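Local coordinates for LysR family transcriptional regulator (Vibrio vulnificus, PDB 5B7H), which probably acts as a DNA-binding, peroxide-responsive transcription factor of the LysR family, this chain being its C-terminal regulatory domain, at residues Pro112-Leu118 against Glu139-Ser145. The protein carries 1 engineered substitution. Sequence-based numbering, arbitrary orientation.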
loop_
_atom_site.group_PDB
_atom_site.type_symbol
_atom_site.label_atom_id
_atom_site.label_comp_id
_atom_site.label_asym_id
_atom_site.label_seq_id
_atom_site.Cartn_x
_atom_site.Cartn_y
_atom_site.Cartn_z
ATOM N N PRO A 112 -13.681 22.440 -10.960
ATOM C CA PRO A 112 -14.988 21.892 -11.321
ATOM C C PRO A 112 -15.592 21.168 -10.124
ATOM O O PRO A 112 -14.876 20.644 -9.265
ATOM C CB PRO A 112 -14.658 20.893 -12.435
ATOM C CG PRO A 112 -13.296 21.260 -12.918
ATOM C CD PRO A 112 -12.583 21.814 -11.722
ATOM N N ASP A 113 -16.926 21.139 -10.082
ATOM C CA ASP A 113 -17.603 20.275 -9.117
ATOM C C ASP A 113 -17.110 18.837 -9.275
ATOM O O ASP A 113 -16.789 18.404 -10.383
ATOM C CB ASP A 113 -19.109 20.311 -9.382
ATOM C CG ASP A 113 -19.744 21.618 -8.928
ATOM O OD1 ASP A 113 -20.958 21.797 -9.183
ATOM O OD2 ASP A 113 -19.046 22.459 -8.310
ATOM N N GLU A 114 -17.019 18.110 -8.138
ATOM C CA GLU A 114 -16.652 16.684 -8.124
ATOM C C GLU A 114 -15.254 16.437 -8.677
ATOM O O GLU A 114 -14.963 15.344 -9.171
ATOM C CB GLU A 114 -17.639 15.793 -8.899
ATOM C CG GLU A 114 -19.087 16.036 -8.575
ATOM C CD GLU A 114 -20.030 14.930 -9.060
ATOM O OE1 GLU A 114 -21.166 14.872 -8.546
ATOM O OE2 GLU A 114 -19.645 14.114 -9.924
ATOM N N SER A 115 -14.348 17.401 -8.582
ATOM C CA SER A 115 -12.988 17.172 -9.081
ATOM C C SER A 115 -11.997 16.736 -8.019
ATOM O O SER A 115 -10.871 16.369 -8.366
ATOM C CB SER A 115 -12.455 18.419 -9.793
ATOM O OG SER A 115 -12.409 19.531 -8.879
ATOM N N VAL A 116 -12.363 16.792 -6.746
ATOM C CA VAL A 116 -11.450 16.437 -5.658
ATOM C C VAL A 116 -11.773 15.022 -5.213
ATOM O O VAL A 116 -12.877 14.767 -4.719
ATOM C CB VAL A 116 -11.588 17.417 -4.487
ATOM C CG1 VAL A 116 -10.671 16.960 -3.342
ATOM C CG2 VAL A 116 -11.253 18.780 -4.958
ATOM N N PHE A 117 -10.830 14.097 -5.371
ATOM C CA PHE A 117 -11.036 12.711 -4.958
ATOM C C PHE A 117 -10.422 12.522 -3.571
ATOM O O PHE A 117 -9.368 13.101 -3.260
ATOM C CB PHE A 117 -10.368 11.740 -5.961
ATOM C CG PHE A 117 -11.130 11.588 -7.248
ATOM C CD1 PHE A 117 -11.950 10.457 -7.434
ATOM C CD2 PHE A 117 -11.125 12.604 -8.231
ATOM C CE1 PHE A 117 -12.670 10.281 -8.644
ATOM C CE2 PHE A 117 -11.842 12.456 -9.435
ATOM C CZ PHE A 117 -12.626 11.296 -9.631
ATOM N N LEU A 118 -11.123 11.778 -2.717
ATOM C CA LEU A 118 -10.674 11.555 -1.339
ATOM C C LEU A 118 -10.843 10.091 -0.975
ATOM O O LEU A 118 -11.718 9.408 -1.514
ATOM C CB LEU A 118 -11.529 12.322 -0.320
ATOM C CG LEU A 118 -11.444 13.843 -0.537
ATOM C CD1 LEU A 118 -12.514 14.549 0.294
ATOM C CD2 LEU A 118 -10.048 14.398 -0.203
ATOM N N GLU A 139 -19.388 20.344 -2.652
ATOM C CA GLU A 139 -19.690 20.093 -4.050
ATOM C C GLU A 139 -18.448 19.801 -4.881
ATOM O O GLU A 139 -18.572 19.233 -5.978
ATOM C CB GLU A 139 -20.463 21.246 -4.676
ATOM C CG GLU A 139 -21.939 21.212 -4.351
ATOM C CD GLU A 139 -22.729 22.269 -5.111
ATOM O OE1 GLU A 139 -22.441 23.478 -4.942
ATOM O OE2 GLU A 139 -23.643 21.893 -5.881
ATOM N N LYS A 140 -17.276 20.193 -4.400
ATOM C CA LYS A 140 -16.070 19.913 -5.162
ATOM C C LYS A 140 -15.617 18.481 -5.000
ATOM O O LYS A 140 -14.680 18.054 -5.696
ATOM C CB LYS A 140 -14.929 20.866 -4.797
ATOM C CG LYS A 140 -15.287 22.351 -4.976
ATOM C CD LYS A 140 -15.841 22.599 -6.355
ATOM C CE LYS A 140 -16.187 24.073 -6.591
ATOM N NZ LYS A 140 -16.788 24.260 -7.952
ATOM N N ILE A 141 -16.197 17.725 -4.078
ATOM C CA ILE A 141 -15.673 16.393 -3.783
ATOM C C ILE A 141 -16.372 15.374 -4.679
ATOM O O ILE A 141 -17.611 15.337 -4.771
ATOM C CB ILE A 141 -15.872 16.040 -2.297
ATOM C CG1 ILE A 141 -15.137 17.015 -1.378
ATOM C CG2 ILE A 141 -15.556 14.534 -2.023
ATOM C CD1 ILE A 141 -15.578 16.859 0.086
ATOM N N ASN A 142 -15.584 14.548 -5.352
ATOM C CA ASN A 142 -16.163 13.524 -6.204
ATOM C C ASN A 142 -16.851 12.454 -5.355
ATOM O O ASN A 142 -16.315 12.029 -4.325
ATOM C CB ASN A 142 -15.062 12.847 -7.039
ATOM C CG ASN A 142 -15.662 11.994 -8.167
ATOM O OD1 ASN A 142 -16.150 10.886 -7.915
ATOM N ND2 ASN A 142 -15.692 12.542 -9.395
ATOM N N PRO A 143 -18.047 12.008 -5.742
ATOM C CA PRO A 143 -18.746 11.007 -4.922
ATOM C C PRO A 143 -18.132 9.614 -4.935
ATOM O O PRO A 143 -18.495 8.810 -4.061
ATOM C CB PRO A 143 -20.147 10.969 -5.527
ATOM C CG PRO A 143 -19.977 11.520 -6.936
ATOM C CD PRO A 143 -18.903 12.564 -6.808
ATOM N N PHE A 144 -17.212 9.301 -5.840
ATOM C CA PHE A 144 -16.559 7.995 -5.819
ATOM C C PHE A 144 -15.359 8.085 -4.877
ATOM O O PHE A 144 -14.379 8.787 -5.168
ATOM C CB PHE A 144 -16.139 7.594 -7.225
ATOM C CG PHE A 144 -15.486 6.244 -7.278
ATOM C CD1 PHE A 144 -14.093 6.109 -7.189
ATOM C CD2 PHE A 144 -16.283 5.112 -7.366
ATOM C CE1 PHE A 144 -13.534 4.844 -7.254
ATOM C CE2 PHE A 144 -15.716 3.863 -7.414
ATOM C CZ PHE A 144 -14.372 3.733 -7.341
ATOM N N SER A 145 -15.439 7.379 -3.756
ATOM C CA SER A 145 -14.368 7.409 -2.777
ATOM C C SER A 145 -13.289 6.394 -3.103
ATOM O O SER A 145 -13.575 5.259 -3.491
ATOM C CB SER A 145 -14.918 7.096 -1.397
ATOM O OG SER A 145 -15.900 8.055 -1.044
HETATM O O HOH W 1 -13.777 11.085 -3.669
#
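Asn142 turns its CG away from its own backbone N (chi1 -167°), and Phe117 swings its ring back beside its backbone N (chi1 -75°), which lays amide on ring with the two planes only 15° apart. CB of Asn142 stands 3.7 Å from the centroid of the Phe117 ring, directly over the face, a CH-pi contact; farther out, Asn142 ND2 comes to 3.3 Å from Phe117 CZ. Asparagine suits this place because its short, flat amide can stack and still use both polar ends. Asn142 ND2 donates in the plane of its amide to Glu114 O at 2.9 Å, while Asn142 OD1 accepts from Phe144 N, closing an Asx turn; together these bonds fix the rotation of the amide. Next to it, Val116 and Ile141 form a single beta bridge, with Val116 N bonded to Lys140 O and Val116 O receiving Asn142 N, both at 2.8 Å. The bridge joins the loops before and after helix 124-132 in the regulatory domain, whose fold is that of the periplasmic binding proteins. Pro112 to Ser115 make a type II turn, and Glu114 N, within it, reaches Glu139 O. Near the turn, the long chain of Lys140 carries NZ to Asp113 OD2 for a salt bridge of 2.9 Å; the same ammonium also donates to Leu111 O, and its charge probably eases the approach of Asp113 and Glu139. Beyond the bridge, the branched Ile141 offers CG2 to Leu118 CD1 at 3.8 Å, and Leu118 also packs on helix 124-132. A water accepts from Leu118 N and lies 2.8 Å from both Asn142 O and Phe144 O. Phe117 packs on Leu48 and Phe144 on Leu49, both of the second subunit.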